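Local coordinates for leucine aminopeptidase 1 (PDB 2HC9), which releases N-terminal amino acids, preferably leucine, from peptides as a zinc-dependent M17 aminopeptidase and probably serves as a digestive enzyme, at residues Leu17-Leu29 with Leu67-Asp79. The protein carries 1 engineered substitution. Sequence-based numbering, arbitrary orientation.
Sequences LTSLIIVGKKSVL and LHYELAHLITVPD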
loop_
_atom_site.group_PDB
_atom_site.type_symbol
_atom_site.label_atom_id
_atom_site.label_comp_id
_atom_site.label_asym_id
_atom_site.label_seq_id
_atom_site.Cartn_x
_atom_site.Cartn_y
_atom_site.Cartn_z
ATOM N N LEU A 17 -0.106 44.886 -32.119
ATOM C CA LEU A 17 -0.108 43.539 -32.692
ATOM C C LEU A 17 -1.316 42.788 -32.149
ATOM O O LEU A 17 -1.554 42.763 -30.930
ATOM C CB LEU A 17 1.173 42.792 -32.316
ATOM C CG LEU A 17 1.433 41.478 -33.065
ATOM C CD1 LEU A 17 1.549 41.706 -34.587
ATOM C CD2 LEU A 17 2.725 40.829 -32.514
ATOM N N THR A 18 -2.080 42.206 -33.064
ATOM C CA THR A 18 -3.361 41.570 -32.735
ATOM C C THR A 18 -3.334 40.105 -33.142
ATOM O O THR A 18 -2.959 39.765 -34.273
ATOM C CB THR A 18 -4.499 42.256 -33.471
ATOM O OG1 THR A 18 -4.535 43.614 -33.052
ATOM C CG2 THR A 18 -5.839 41.582 -33.183
ATOM N N SER A 19 -3.698 39.245 -32.195
ATOM C CA SER A 19 -4.039 37.852 -32.479
ATOM C C SER A 19 -5.525 37.720 -32.750
ATOM O O SER A 19 -6.345 38.293 -32.025
ATOM C CB SER A 19 -3.717 36.947 -31.288
ATOM O OG SER A 19 -4.243 35.648 -31.524
ATOM N N LEU A 20 -5.876 36.949 -33.771
ATOM C CA LEU A 20 -7.269 36.788 -34.122
ATOM C C LEU A 20 -7.698 35.336 -33.928
ATOM O O LEU A 20 -7.075 34.409 -34.460
ATOM C CB LEU A 20 -7.510 37.182 -35.592
ATOM C CG LEU A 20 -8.901 36.839 -36.142
ATOM C CD1 LEU A 20 -9.969 37.691 -35.470
ATOM C CD2 LEU A 20 -8.966 37.015 -37.683
ATOM N N ILE A 21 -8.784 35.134 -33.197
ATOM C CA ILE A 21 -9.333 33.784 -33.079
ATOM C C ILE A 21 -10.805 33.789 -33.469
ATOM O O ILE A 21 -11.616 34.490 -32.856
ATOM C CB ILE A 21 -9.114 33.204 -31.651
ATOM C CG1 ILE A 21 -7.610 33.103 -31.367
ATOM C CG2 ILE A 21 -9.819 31.821 -31.508
ATOM C CD1 ILE A 21 -7.275 32.814 -29.953
ATOM N N ILE A 22 -11.133 33.024 -34.512
ATOM C CA ILE A 22 -12.525 32.888 -34.973
ATOM C C ILE A 22 -13.144 31.611 -34.404
ATOM O O ILE A 22 -12.537 30.541 -34.458
ATOM C CB ILE A 22 -12.612 32.850 -36.527
ATOM C CG1 ILE A 22 -11.938 34.096 -37.109
ATOM C CG2 ILE A 22 -14.091 32.730 -37.010
ATOM C CD1 ILE A 22 -11.545 33.939 -38.590
ATOM N N VAL A 23 -14.349 31.732 -33.852
ATOM C CA VAL A 23 -15.000 30.602 -33.187
ATOM C C VAL A 23 -16.430 30.395 -33.684
ATOM O O VAL A 23 -17.224 31.343 -33.755
ATOM C CB VAL A 23 -15.004 30.790 -31.644
ATOM C CG1 VAL A 23 -15.568 29.515 -30.939
ATOM C CG2 VAL A 23 -13.604 31.141 -31.152
ATOM N N GLY A 24 -16.768 29.153 -34.037
ATOM C CA GLY A 24 -18.155 28.849 -34.398
ATOM C C GLY A 24 -18.418 27.357 -34.564
ATOM O O GLY A 24 -17.518 26.601 -34.882
ATOM N N LYS A 25 -19.665 26.953 -34.359
ATOM C CA LYS A 25 -20.126 25.663 -34.874
ATOM C C LYS A 25 -20.020 25.541 -36.380
ATOM O O LYS A 25 -20.251 26.501 -37.123
ATOM C CB LYS A 25 -21.542 25.347 -34.408
ATOM C CG LYS A 25 -21.617 25.043 -32.901
ATOM C CD LYS A 25 -23.051 24.929 -32.446
ATOM C CE LYS A 25 -23.139 24.272 -31.072
ATOM N NZ LYS A 25 -24.515 24.377 -30.541
ATOM N N LYS A 26 -19.683 24.335 -36.818
ATOM C CA LYS A 26 -19.482 24.029 -38.223
ATOM C C LYS A 26 -20.652 24.500 -39.086
ATOM O O LYS A 26 -20.446 25.110 -40.125
ATOM C CB LYS A 26 -19.291 22.501 -38.362
ATOM C CG LYS A 26 -18.800 22.036 -39.726
ATOM C CD LYS A 26 -17.407 22.580 -40.022
ATOM C CE LYS A 26 -17.013 22.325 -41.457
ATOM N NZ LYS A 26 -16.888 20.870 -41.733
ATOM N N SER A 27 -21.883 24.258 -38.631
ATOM C CA SER A 27 -23.049 24.613 -39.423
ATOM C C SER A 27 -23.169 26.127 -39.557
ATOM O O SER A 27 -23.624 26.624 -40.601
ATOM C CB SER A 27 -24.340 24.037 -38.825
ATOM O OG SER A 27 -24.573 24.566 -37.518
ATOM N N VAL A 28 -22.758 26.857 -38.517
ATOM C CA VAL A 28 -22.851 28.322 -38.516
ATOM C C VAL A 28 -21.757 28.896 -39.423
ATOM O O VAL A 28 -22.024 29.727 -40.318
ATOM C CB VAL A 28 -22.735 28.899 -37.086
ATOM C CG1 VAL A 28 -22.659 30.424 -37.130
ATOM C CG2 VAL A 28 -23.924 28.416 -36.209
ATOM N N LEU A 29 -20.530 28.423 -39.206
ATOM C CA LEU A 29 -19.382 28.801 -40.045
ATOM C C LEU A 29 -19.626 28.554 -41.533
ATOM O O LEU A 29 -19.199 29.356 -42.368
ATOM C CB LEU A 29 -18.100 28.081 -39.603
ATOM C CG LEU A 29 -17.559 28.432 -38.207
ATOM C CD1 LEU A 29 -16.344 27.561 -37.857
ATOM C CD2 LEU A 29 -17.204 29.903 -38.099
ATOM N N LEU A 67 -4.368 29.848 -38.836
ATOM C CA LEU A 67 -4.585 30.701 -40.007
ATOM C C LEU A 67 -3.358 31.542 -40.308
ATOM O O LEU A 67 -3.381 32.414 -41.190
ATOM C CB LEU A 67 -5.803 31.610 -39.785
ATOM C CG LEU A 67 -7.110 30.878 -39.461
ATOM C CD1 LEU A 67 -8.242 31.901 -39.237
ATOM C CD2 LEU A 67 -7.479 29.878 -40.563
ATOM N N HIS A 68 -2.280 31.258 -39.584
ATOM C CA HIS A 68 -1.046 32.056 -39.626
ATOM C C HIS A 68 -0.021 31.246 -38.854
ATOM O O HIS A 68 -0.396 30.337 -38.123
ATOM C CB HIS A 68 -1.261 33.424 -38.949
ATOM C CG HIS A 68 -0.088 34.350 -39.063
ATOM N ND1 HIS A 68 0.825 34.521 -38.044
ATOM C CD2 HIS A 68 0.321 35.149 -40.076
ATOM C CE1 HIS A 68 1.744 35.394 -38.423
ATOM N NE2 HIS A 68 1.459 35.793 -39.651
ATOM N N TYR A 69 1.265 31.537 -39.037
ATOM C CA TYR A 69 2.282 30.787 -38.298
ATOM C C TYR A 69 2.270 30.998 -36.774
ATOM O O TYR A 69 2.766 30.145 -36.049
ATOM C CB TYR A 69 3.684 30.906 -38.914
ATOM C CG TYR A 69 4.350 32.263 -38.762
ATOM C CD1 TYR A 69 5.051 32.594 -37.607
ATOM C CD2 TYR A 69 4.288 33.203 -39.785
ATOM C CE1 TYR A 69 5.670 33.845 -37.464
ATOM C CE2 TYR A 69 4.885 34.460 -39.644
ATOM C CZ TYR A 69 5.571 34.764 -38.487
ATOM O OH TYR A 69 6.160 35.992 -38.367
ATOM N N GLU A 70 1.674 32.098 -36.293
ATOM C CA GLU A 70 1.622 32.349 -34.837
ATOM C C GLU A 70 0.455 33.190 -34.324
ATOM O O GLU A 70 0.155 33.139 -33.133
ATOM C CB GLU A 70 2.935 32.940 -34.322
ATOM C CG GLU A 70 3.225 34.315 -34.884
ATOM C CD GLU A 70 4.477 34.939 -34.301
ATOM O OE1 GLU A 70 5.193 34.257 -33.536
ATOM O OE2 GLU A 70 4.719 36.134 -34.593
ATOM N N LEU A 71 -0.188 33.954 -35.202
ATOM C CA LEU A 71 -1.110 35.011 -34.773
ATOM C C LEU A 71 -2.589 34.654 -34.847
ATOM O O LEU A 71 -3.431 35.425 -34.400
ATOM C CB LEU A 71 -0.898 36.292 -35.588
ATOM C CG LEU A 71 0.375 37.090 -35.309
ATOM C CD1 LEU A 71 0.548 38.208 -36.345
ATOM C CD2 LEU A 71 0.430 37.613 -33.875
ATOM N N ALA A 72 -2.946 33.532 -35.457
ATOM C CA ALA A 72 -4.378 33.361 -35.762
ATOM C C ALA A 72 -4.856 31.930 -35.814
ATOM O O ALA A 72 -4.128 31.047 -36.280
ATOM C CB ALA A 72 -4.751 34.075 -37.074
ATOM N N HIS A 73 -6.099 31.715 -35.385
ATOM C CA HIS A 73 -6.685 30.370 -35.305
ATOM C C HIS A 73 -8.168 30.405 -35.654
ATOM O O HIS A 73 -8.851 31.379 -35.332
ATOM C CB HIS A 73 -6.549 29.839 -33.871
ATOM C CG HIS A 73 -5.136 29.625 -33.439
ATOM N ND1 HIS A 73 -4.375 30.617 -32.858
ATOM C CD2 HIS A 73 -4.345 28.530 -33.504
ATOM C CE1 HIS A 73 -3.177 30.138 -32.580
ATOM N NE2 HIS A 73 -3.132 28.875 -32.965
ATOM N N LEU A 74 -8.663 29.329 -36.260
ATOM C CA LEU A 74 -10.105 29.065 -36.336
ATOM C C LEU A 74 -10.415 27.859 -35.432
ATOM O O LEU A 74 -9.782 26.814 -35.544
ATOM C CB LEU A 74 -10.500 28.720 -37.778
ATOM C CG LEU A 74 -11.934 28.226 -38.053
ATOM C CD1 LEU A 74 -12.947 29.338 -37.848
ATOM C CD2 LEU A 74 -12.068 27.702 -39.464
ATOM N N ILE A 75 -11.401 28.022 -34.563
ATOM C CA ILE A 75 -11.892 26.937 -33.717
ATOM C C ILE A 75 -13.287 26.525 -34.203
ATOM O O ILE A 75 -14.231 27.319 -34.178
ATOM C CB ILE A 75 -11.920 27.351 -32.218
ATOM C CG1 ILE A 75 -10.484 27.529 -31.701
ATOM C CG2 ILE A 75 -12.694 26.301 -31.368
ATOM C CD1 ILE A 75 -10.430 28.060 -30.231
ATOM N N THR A 76 -13.387 25.283 -34.669
ATOM C CA THR A 76 -14.660 24.718 -35.064
ATOM C C THR A 76 -15.259 23.902 -33.914
ATOM O O THR A 76 -14.626 22.975 -33.393
ATOM C CB THR A 76 -14.512 23.862 -36.348
ATOM O OG1 THR A 76 -13.950 24.673 -37.395
ATOM C CG2 THR A 76 -15.866 23.317 -36.798
ATOM N N VAL A 77 -16.479 24.255 -33.541
ATOM C CA VAL A 77 -17.212 23.610 -32.455
ATOM C C VAL A 77 -18.156 22.585 -33.096
ATOM O O VAL A 77 -18.802 22.888 -34.095
ATOM C CB VAL A 77 -18.062 24.687 -31.691
ATOM C CG1 VAL A 77 -18.860 24.068 -30.512
ATOM C CG2 VAL A 77 -17.144 25.794 -31.175
ATOM N N PRO A 78 -18.257 21.372 -32.517
ATOM C CA PRO A 78 -19.201 20.412 -33.106
ATOM C C PRO A 78 -20.658 20.842 -32.981
ATOM O O PRO A 78 -21.041 21.536 -32.023
ATOM C CB PRO A 78 -18.934 19.107 -32.351
ATOM C CG PRO A 78 -18.108 19.450 -31.176
ATOM C CD PRO A 78 -17.534 20.834 -31.347
ATOM N N ASP A 79 -21.459 20.438 -33.964
ATOM C CA ASP A 79 -22.888 20.679 -33.943
ATOM C C ASP A 79 -23.661 19.640 -33.123
ATOM O O ASP A 79 -24.593 19.986 -32.399
ATOM C CB ASP A 79 -23.416 20.720 -35.369
ATOM C CG ASP A 79 -23.172 22.065 -36.023
ATOM O OD1 ASP A 79 -23.808 23.054 -35.615
ATOM O OD2 ASP A 79 -22.340 22.117 -36.932
HETATM O O HOH W 1 -4.306 33.153 -32.265
HETATM O O HOH W 2 -25.905 22.761 -32.551
#
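The imidazole of His-73 meets Ile-21 CG1 obliquely, while a water lies in the ring plane at its edge, between His-73 ND1 and Ser-19 OG; both residues have alternate conformers, so this bridge is provisional. One face of the His-68 ring carries Tyr-69 CD2, 3.5 Å above the plane toward the rim, and His-68 ND1 accepts from the N-H groups of Glu-70 and Leu-71, both tilted out of plane. The carboxylate of Asp-79 is gripped on both oxygens by Ser-27: OD2 takes the backbone N at 2.8 Å through its syn lone pair, and OD1 meets the hydroxyl OG at an unusually short 2.5 Å, 37° out of the carboxylate plane. Ser-27 OG reaches OD1 because it stands between its own backbone N and carbonyl carbon (chi1 62°). An asparagine in place of Asp-79 would probably leave either the backbone N or the hydroxyl of Ser-27 facing an NH2 that cannot accept its proton, and remove the negative charge beside the first turn of helix 26-31.

Strands 18-25 and 72-77 are parallel neighbours within the six-stranded mixed sheet of the macro-like N-terminal domain, their axes 16° apart. Leu-20, Ile-22 and Gly-24 each donate to one residue (Leu-71, His-73, Ile-75) and accept from the next but one (His-73, Ile-75, Val-77), the parallel ladder pattern; Val-77 N approaches Gly-24 O from above the carbonyl plane. On one face Ile-21 CG2 touches Ile-75 CD1 at 4.0 Å and Val-23 CG1 packs on Val-77 CG2, under helix 90-97. The other carries Ile-22 CG2 against Leu-74 CD1 at 3.7 Å; that leucine methyl also meets Leu-29 CD1, and helix 49-58 covers Ile-22 and Leu-74. Lys-25 extends past the Pro-78 carbonyl to a salt bridge with Asp-119.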